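Local coordinates for protein carbohydrate kinase, pfkB family (Enterococcus faecalis, PDB 3KTN) that probably phosphorylates a sugar substrate such as 2-keto-3-deoxygluconate, as a magnesium-binding kinase of the PfkB (ribokinase) family, at residues A[199-204]-A[219-224]; A[286-289]-A[293-296]; A[125-130]-A[155-160]. All blocks are in the same frame, centred on the assembly; numbering follows the deposited sequence.

The three contacts illustrate how chemistry follows burial in an alpha/beta kinase fold. None touches another, their centres lying about 21 to 31 Å apart, and all are away from the magnesium site. Contact 1 (199-204 with 219-224) is at the surface, where two helices meet through an arginine-glutamate pair. Contacts 2 and 3 are partly buried and mainly apolar. Contact 2 (286-289 with 293-296) is local, joining the late part of a helix to the loop just after it with one backbone bond and an aromatic pair. Contact 3 (125-130 with 155-160) joins two separate helices through one leucine. Contact 1 lies within one connection between large-sheet strands; in contact 3 only helix 144-159 does.

Contact 1: residues A[199-204]-A[219-224]; sequences GSRRDL and EAQETE
R201 and E222 pair in an unusual way: the carboxylate meets the inner nitrogen of the guanidinium group, with the two flat groups turned a steep 71° apart. The salt bridge, from R201 NE to E222 OE1, is a loose 3.5 Å, and this is not a doubled, coplanar pairing. The carboxylate is modelled too close to the arginine methylenes for its place beside them to be trusted. The arginine reaches across with CG anti to its backbone nitrogen (chi1 171°) and the chain straight as far as NE, whereas the glutamate bends at chi2 to bring its carboxylate over. The amide of Q221 lies at the guanidinium edge, near its plane.

Both helices belong to the crossover connection between the parallel, neighbouring strands 196-198 and 237-245 of the large sheet. The first of them opens with a capping box. S200 is its N-cap, and S200 N donates to D203 OD2 at 2.9 Å, nearly straight at 165°; the return bond from D203 N to S200 OG is weak. This fixes the helix start from which R201 projects, while on the other side E222 also packs against Y257 of strand 250-257.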
loop_
_atom_site.group_PDB
_atom_site.type_symbol
_atom_site.label_atom_id
_atom_site.label_comp_id
_atom_site.label_asym_id
_atom_site.label_seq_id
_atom_site.Cartn_x
_atom_site.Cartn_y
_atom_site.Cartn_z
ATOM N N GLY A 199 -33.780 -1.309 19.585
ATOM C CA GLY A 199 -34.512 -1.920 18.493
ATOM C C GLY A 199 -35.418 -0.915 17.812
ATOM O O GLY A 199 -35.457 0.253 18.198
ATOM N N SER A 200 -36.156 -1.366 16.805
ATOM C CA SER A 200 -37.055 -0.479 16.074
ATOM C C SER A 200 -38.509 -0.926 16.143
ATOM O O SER A 200 -38.814 -2.037 16.579
ATOM C CB SER A 200 -36.649 -0.421 14.607
ATOM O OG SER A 200 -36.926 -1.661 13.978
ATOM N N ARG A 201 -39.395 -0.046 15.688
ATOM C CA ARG A 201 -40.824 -0.320 15.659
ATOM C C ARG A 201 -41.094 -1.572 14.835
ATOM O O ARG A 201 -41.848 -2.453 15.254
ATOM C CB ARG A 201 -41.571 0.861 15.036
ATOM C CG ARG A 201 -43.047 0.599 14.757
ATOM C CD ARG A 201 -43.650 1.729 13.934
ATOM N NE ARG A 201 -45.094 1.593 13.754
ATOM C CZ ARG A 201 -45.677 0.613 13.071
ATOM N NH1 ARG A 201 -44.941 -0.334 12.498
ATOM N NH2 ARG A 201 -46.999 0.580 12.958
ATOM N N ARG A 202 -40.477 -1.649 13.661
ATOM C CA ARG A 202 -40.667 -2.797 12.786
ATOM C C ARG A 202 -40.288 -4.112 13.454
ATOM O O ARG A 202 -40.794 -5.168 13.075
ATOM C CB ARG A 202 -39.868 -2.629 11.491
ATOM C CG ARG A 202 -40.344 -1.480 10.620
ATOM C CD ARG A 202 -39.738 -1.553 9.227
ATOM N NE ARG A 202 -40.155 -0.429 8.391
ATOM C CZ ARG A 202 -39.811 0.837 8.611
ATOM N NH1 ARG A 202 -39.040 1.146 9.646
ATOM N NH2 ARG A 202 -40.241 1.794 7.798
ATOM N N ASP A 203 -39.394 -4.064 14.438
ATOM C CA ASP A 203 -39.015 -5.293 15.128
ATOM C C ASP A 203 -40.210 -5.787 15.934
ATOM O O ASP A 203 -40.567 -6.966 15.881
ATOM C CB ASP A 203 -37.828 -5.063 16.073
ATOM C CG ASP A 203 -36.507 -4.921 15.336
ATOM O OD1 ASP A 203 -36.221 -5.760 14.456
ATOM O OD2 ASP A 203 -35.749 -3.979 15.649
ATOM N N LEU A 204 -40.827 -4.875 16.676
ATOM C CA LEU A 204 -41.976 -5.212 17.500
ATOM C C LEU A 204 -43.096 -5.821 16.662
ATOM O O LEU A 204 -43.655 -6.855 17.019
ATOM C CB LEU A 204 -42.482 -3.963 18.223
ATOM C CG LEU A 204 -41.400 -3.233 19.021
ATOM C CD1 LEU A 204 -41.997 -2.025 19.724
ATOM C CD2 LEU A 204 -40.779 -4.189 20.028
ATOM N N GLU A 219 -47.936 9.609 15.572
ATOM C CA GLU A 219 -47.159 9.487 16.795
ATOM C C GLU A 219 -47.890 8.719 17.889
ATOM O O GLU A 219 -47.338 7.787 18.475
ATOM C CB GLU A 219 -46.783 10.876 17.315
ATOM C CG GLU A 219 -45.902 10.858 18.548
ATOM C CD GLU A 219 -45.525 12.248 19.006
ATOM O OE1 GLU A 219 -45.101 13.053 18.150
ATOM O OE2 GLU A 219 -45.643 12.535 20.216
ATOM N N ALA A 220 -49.130 9.121 18.160
ATOM C CA ALA A 220 -49.948 8.485 19.190
ATOM C C ALA A 220 -49.975 6.967 19.040
ATOM O O ALA A 220 -49.786 6.236 20.011
ATOM C CB ALA A 220 -51.362 9.040 19.142
ATOM N N GLN A 221 -50.211 6.498 17.821
ATOM C CA GLN A 221 -50.250 5.067 17.552
ATOM C C GLN A 221 -48.875 4.467 17.820
ATOM O O GLN A 221 -48.744 3.432 18.479
ATOM C CB GLN A 221 -50.632 4.809 16.095
ATOM C CG GLN A 221 -50.591 3.345 15.707
ATOM C CD GLN A 221 -50.638 3.139 14.210
ATOM O OE1 GLN A 221 -51.623 3.476 13.554
ATOM N NE2 GLN A 221 -49.566 2.583 13.656
ATOM N N GLU A 222 -47.856 5.136 17.288
ATOM C CA GLU A 222 -46.466 4.722 17.429
ATOM C C GLU A 222 -46.089 4.545 18.897
ATOM O O GLU A 222 -45.604 3.487 19.304
ATOM C CB GLU A 222 -45.564 5.772 16.774
ATOM C CG GLU A 222 -44.078 5.478 16.832
ATOM C CD GLU A 222 -43.707 4.186 16.133
ATOM O OE1 GLU A 222 -43.991 3.104 16.687
ATOM O OE2 GLU A 222 -43.137 4.258 15.023
ATOM N N THR A 223 -46.320 5.587 19.688
ATOM C CA THR A 223 -46.006 5.568 21.110
ATOM C C THR A 223 -46.812 4.518 21.886
ATOM O O THR A 223 -46.280 3.853 22.778
ATOM C CB THR A 223 -46.258 6.951 21.747
ATOM O OG1 THR A 223 -45.504 7.948 21.045
ATOM C CG2 THR A 223 -45.839 6.950 23.208
ATOM N N GLU A 224 -48.092 4.372 21.550
ATOM C CA GLU A 224 -48.954 3.405 22.229
ATOM C C GLU A 224 -48.387 1.995 22.101
ATOM O O GLU A 224 -48.309 1.258 23.082
ATOM C CB GLU A 224 -50.372 3.450 21.640
ATOM C CG GLU A 224 -51.443 2.713 22.448
ATOM C CD GLU A 224 -51.343 1.195 22.366
ATOM O OE1 GLU A 224 -51.224 0.655 21.244
ATOM O OE2 GLU A 224 -51.397 0.539 23.425
#

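Contact 2: residues A[286-289]-A[293-296]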
loop_
_atom_site.group_PDB
_atom_site.type_symbol
_atom_site.label_atom_id
_atom_site.label_comp_id
_atom_site.label_asym_id
_atom_site.label_seq_id
_atom_site.Cartn_x
_atom_site.Cartn_y
_atom_site.Cartn_z
ATOM N N ILE A 286 -26.399 6.214 23.840
ATOM C CA ILE A 286 -27.543 6.090 24.740
ATOM C C ILE A 286 -27.061 5.589 26.095
ATOM O O ILE A 286 -27.390 6.165 27.129
ATOM C CB ILE A 286 -28.598 5.094 24.192
ATOM C CG1 ILE A 286 -29.242 5.648 22.915
ATOM C CG2 ILE A 286 -29.650 4.811 25.254
ATOM C CD1 ILE A 286 -29.826 7.053 23.053
ATOM N N LEU A 287 -26.276 4.514 26.087
ATOM C CA LEU A 287 -25.751 3.962 27.330
ATOM C C LEU A 287 -24.897 4.977 28.074
ATOM O O LEU A 287 -24.943 5.049 29.301
ATOM C CB LEU A 287 -24.935 2.695 27.060
ATOM C CG LEU A 287 -25.773 1.510 26.579
ATOM C CD1 LEU A 287 -24.932 0.246 26.497
ATOM C CD2 LEU A 287 -26.926 1.308 27.548
ATOM N N TYR A 288 -24.114 5.762 27.339
ATOM C CA TYR A 288 -23.269 6.765 27.976
ATOM C C TYR A 288 -24.132 7.805 28.673
ATOM O O TYR A 288 -23.816 8.241 29.781
ATOM C CB TYR A 288 -22.377 7.483 26.962
ATOM C CG TYR A 288 -21.465 8.479 27.638
ATOM C CD1 TYR A 288 -20.451 8.047 28.494
ATOM C CD2 TYR A 288 -21.659 9.853 27.486
ATOM C CE1 TYR A 288 -19.655 8.961 29.188
ATOM C CE2 TYR A 288 -20.869 10.771 28.172
ATOM C CZ TYR A 288 -19.872 10.318 29.022
ATOM O OH TYR A 288 -19.091 11.224 29.712
ATOM N N GLY A 289 -25.205 8.214 28.001
ATOM C CA GLY A 289 -26.109 9.196 28.569
ATOM C C GLY A 289 -26.705 8.634 29.847
ATOM O O GLY A 289 -26.890 9.349 30.832
ATOM N N ASN A 293 -26.578 9.805 33.862
ATOM C CA ASN A 293 -27.888 10.235 34.336
ATOM C C ASN A 293 -28.285 11.526 33.635
ATOM O O ASN A 293 -28.600 12.527 34.281
ATOM C CB ASN A 293 -27.887 10.448 35.855
ATOM C CG ASN A 293 -27.666 9.158 36.628
ATOM O OD1 ASN A 293 -26.553 8.861 37.067
ATOM N ND2 ASN A 293 -28.730 8.374 36.786
ATOM N N TRP A 294 -28.249 11.498 32.305
ATOM C CA TRP A 294 -28.622 12.648 31.491
ATOM C C TRP A 294 -30.119 12.603 31.222
ATOM O O TRP A 294 -30.749 11.560 31.370
ATOM C CB TRP A 294 -27.902 12.617 30.139
ATOM C CG TRP A 294 -26.486 13.097 30.140
ATOM C CD1 TRP A 294 -25.825 13.715 31.160
ATOM C CD2 TRP A 294 -25.569 13.040 29.042
ATOM N NE1 TRP A 294 -24.552 14.050 30.766
ATOM C CE2 TRP A 294 -24.368 13.648 29.465
ATOM C CE3 TRP A 294 -25.648 12.540 27.733
ATOM C CZ2 TRP A 294 -23.248 13.764 28.636
ATOM C CZ3 TRP A 294 -24.534 12.656 26.905
ATOM C CH2 TRP A 294 -23.352 13.266 27.361
ATOM N N SER A 295 -30.683 13.731 30.812
ATOM C CA SER A 295 -32.099 13.773 30.492
ATOM C C SER A 295 -32.266 12.981 29.203
ATOM O O SER A 295 -31.288 12.730 28.497
ATOM C CB SER A 295 -32.557 15.212 30.273
ATOM O OG SER A 295 -31.919 15.775 29.144
ATOM N N LEU A 296 -33.494 12.587 28.894
ATOM C CA LEU A 296 -33.756 11.824 27.683
ATOM C C LEU A 296 -33.403 12.643 26.449
ATOM O O LEU A 296 -32.930 12.102 25.451
ATOM C CB LEU A 296 -35.226 11.405 27.618
ATOM C CG LEU A 296 -35.765 10.533 28.756
ATOM C CD1 LEU A 296 -37.212 10.168 28.453
ATOM C CD2 LEU A 296 -34.929 9.272 28.908
#
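The backbones of G289 and W294 come together where helix 278-291 ends, their CA atoms 5.2 Å apart. N293 takes a positive phi of 51° and turns the chain back, and the next amide, W294 N, donates to G289 O at 2.9 Å with an angle of 162° at the hydrogen. This is the long reach-back bond of a Schellman motif. Past this turn the chain runs straight into the next helix, 296-310, with S295 as its N-cap, its hydroxyl holding K298 N.

The same reversal directs the indole of W294 back over the helix it has just left. There W294 CE3 rests 3.5 Å from G289 CA, a closeness that the lack of a side chain at G289 makes easier. Farther out, the six-membered ring meets Y288, whose chi1 near 180° (-178°) lays the phenol out on the tryptophan side. The tyrosine presents its edge to the indole face in an offset edge-to-face arrangement, with centroids 5.3 Å apart and planes almost perpendicular; Y288 CE2 and W294 CH2 approach to 3.6 Å. Around this pair the aromatic cluster extends, Y288 meeting F47 while W294 makes an edge-to-face contact with F302 and a cation-pi contact with K298.

The helix belongs to the C-terminal region that the PfkB family shares, and I286 packs from it onto strand 237-245. Chemically, the contact divides its work: the backbone bond gives the G289 carbonyl, in the last turns of the helix, a partner in W294 N beyond its end, the N293 amide being near but poorly angled for it, and the indole, tied to that turn, joins successive helices through apolar and aromatic contact.

Contact 3: residues A[125-130]-A[155-160]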
loop_
_atom_site.group_PDB
_atom_site.type_symbol
_atom_site.label_atom_id
_atom_site.label_comp_id
_atom_site.label_asym_id
_atom_site.label_seq_id
_atom_site.Cartn_x
_atom_site.Cartn_y
_atom_site.Cartn_z
ATOM N N ALA A 125 -18.510 -14.698 38.942
ATOM C CA ALA A 125 -17.330 -13.874 39.179
ATOM C C ALA A 125 -17.330 -12.575 38.379
ATOM O O ALA A 125 -16.896 -11.532 38.877
ATOM C CB ALA A 125 -16.074 -14.671 38.865
ATOM N N PHE A 126 -17.817 -12.634 37.140
ATOM C CA PHE A 126 -17.841 -11.449 36.289
ATOM C C PHE A 126 -18.848 -10.428 36.786
ATOM O O PHE A 126 -18.515 -9.255 36.972
ATOM C CB PHE A 126 -18.183 -11.819 34.842
ATOM C CG PHE A 126 -17.352 -12.939 34.287
ATOM C CD1 PHE A 126 -16.062 -13.174 34.756
ATOM C CD2 PHE A 126 -17.856 -13.753 33.278
ATOM C CE1 PHE A 126 -15.284 -14.202 34.226
ATOM C CE2 PHE A 126 -17.085 -14.783 32.739
ATOM C CZ PHE A 126 -15.796 -15.009 33.216
ATOM N N LEU A 127 -20.080 -10.882 36.995
ATOM C CA LEU A 127 -21.150 -10.011 37.461
ATOM C C LEU A 127 -20.762 -9.256 38.728
ATOM O O LEU A 127 -21.177 -8.116 38.932
ATOM C CB LEU A 127 -22.422 -10.829 37.694
ATOM C CG LEU A 127 -23.088 -11.347 36.416
ATOM C CD1 LEU A 127 -24.160 -12.371 36.760
ATOM C CD2 LEU A 127 -23.685 -10.176 35.649
ATOM N N ALA A 128 -19.947 -9.887 39.567
ATOM C CA ALA A 128 -19.505 -9.273 40.815
ATOM C C ALA A 128 -18.629 -8.042 40.596
ATOM O O ALA A 128 -18.430 -7.246 41.513
ATOM C CB ALA A 128 -18.753 -10.296 41.661
ATOM N N GLU A 129 -18.110 -7.875 39.384
ATOM C CA GLU A 129 -17.248 -6.734 39.102
ATOM C C GLU A 129 -17.796 -5.723 38.101
ATOM O O GLU A 129 -17.089 -4.798 37.705
ATOM C CB GLU A 129 -15.881 -7.231 38.635
ATOM C CG GLU A 129 -15.075 -7.904 39.734
ATOM C CD GLU A 129 -13.772 -8.483 39.226
ATOM O OE1 GLU A 129 -12.980 -7.732 38.612
ATOM O OE2 GLU A 129 -13.538 -9.692 39.439
ATOM N N VAL A 130 -19.051 -5.888 37.699
ATOM C CA VAL A 130 -19.663 -4.965 36.746
ATOM C C VAL A 130 -20.994 -4.444 37.266
ATOM O O VAL A 130 -21.641 -5.094 38.087
ATOM C CB VAL A 130 -19.906 -5.644 35.378
ATOM C CG1 VAL A 130 -18.587 -6.119 34.793
ATOM C CG2 VAL A 130 -20.874 -6.807 35.533
ATOM N N GLN A 155 -30.531 -13.952 33.404
ATOM C CA GLN A 155 -31.187 -14.361 34.647
ATOM C C GLN A 155 -30.281 -14.043 35.826
ATOM O O GLN A 155 -30.715 -13.457 36.817
ATOM C CB GLN A 155 -31.478 -15.863 34.627
ATOM C CG GLN A 155 -32.606 -16.266 33.700
ATOM C CD GLN A 155 -32.563 -17.739 33.350
ATOM O OE1 GLN A 155 -32.184 -18.573 34.175
ATOM N NE2 GLN A 155 -32.962 -18.071 32.127
ATOM N N LYS A 156 -29.016 -14.432 35.710
ATOM C CA LYS A 156 -28.041 -14.185 36.765
ATOM C C LYS A 156 -27.871 -12.688 37.010
ATOM O O LYS A 156 -27.940 -12.229 38.151
ATOM C CB LYS A 156 -26.699 -14.817 36.389
ATOM C CG LYS A 156 -26.214 -15.860 37.376
ATOM C CD LYS A 156 -25.729 -17.119 36.671
ATOM C CE LYS A 156 -25.239 -18.152 37.674
ATOM N NZ LYS A 156 -24.886 -19.451 37.037
ATOM N N ALA A 157 -27.654 -11.929 35.939
ATOM C CA ALA A 157 -27.477 -10.481 36.049
ATOM C C ALA A 157 -28.651 -9.878 36.808
ATOM O O ALA A 157 -28.478 -8.981 37.634
ATOM C CB ALA A 157 -27.379 -9.856 34.660
ATOM N N HIS A 158 -29.846 -10.375 36.514
ATOM C CA HIS A 158 -31.051 -9.896 37.174
ATOM C C HIS A 158 -30.978 -10.176 38.675
ATOM O O HIS A 158 -31.260 -9.301 39.491
ATOM C CB HIS A 158 -32.284 -10.575 36.582
ATOM C CG HIS A 158 -33.569 -10.123 37.198
ATOM N ND1 HIS A 158 -33.966 -8.801 37.200
ATOM C CD2 HIS A 158 -34.534 -10.805 37.856
ATOM C CE1 HIS A 158 -35.120 -8.693 37.832
ATOM N NE2 HIS A 158 -35.487 -9.894 38.240
ATOM N N ALA A 159 -30.589 -11.400 39.027
ATOM C CA ALA A 159 -30.466 -11.799 40.425
ATOM C C ALA A 159 -29.517 -10.867 41.169
ATOM O O ALA A 159 -29.827 -10.403 42.268
ATOM C CB ALA A 159 -29.966 -13.234 40.516
ATOM N N TYR A 160 -28.357 -10.602 40.572
ATOM C CA TYR A 160 -27.371 -9.717 41.184
ATOM C C TYR A 160 -27.821 -8.266 41.099
ATOM O O TYR A 160 -27.113 -7.358 41.538
ATOM C CB TYR A 160 -26.018 -9.858 40.487
ATOM C CG TYR A 160 -25.251 -11.108 40.841
ATOM C CD1 TYR A 160 -25.802 -12.373 40.639
ATOM C CD2 TYR A 160 -23.956 -11.025 41.353
ATOM C CE1 TYR A 160 -25.080 -13.527 40.937
ATOM C CE2 TYR A 160 -23.224 -12.172 41.653
ATOM C CZ TYR A 160 -23.791 -13.419 41.443
ATOM O OH TYR A 160 -23.067 -14.553 41.735
#
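A 2.8 Å backbone bond from E129 N to F126 O tightens the chain around L127, the residue that makes every direct contact here with K156, A157 and Y160. L127 also opens a type I beta turn that ends at V130 and leads the chain from helix 123-127 toward strand 132-135. On the partner side, Y160 N donates to K156 O at 2.9 Å, keeping the last turn of helix 144-159 intact up to the tyrosine.

L127 points at that helix with CG anti to its own carbonyl carbon (chi1 -70°), and its two methyls settle on neighbouring parts of the helix. One branch, CD1, lies 3.5 Å from K156 CB and beside the A157 amide; the other, CD2, packs on A157 CB at 3.8 Å. The root of the leucine is used as well. L127 CB sits over one face of the Y160 ring, displaced toward its rim, in a CH-pi contact 4.3 Å from the centroid and 22° off the normal.

The two helices lie on either side of strand 132-135 in sequence: 123-127 leads into it, and 144-159 connects it to the adjacent parallel strand 163-167, a beta-alpha-beta unit of the large sheet. K156 contributes only the base of its chain, which then leads its amine away to a long, weak ion pair with E124. The grip between the segments is thus apolar, resting on dispersion and shape and on a CH-pi contact, while the charged end of the lysine is kept apart from it.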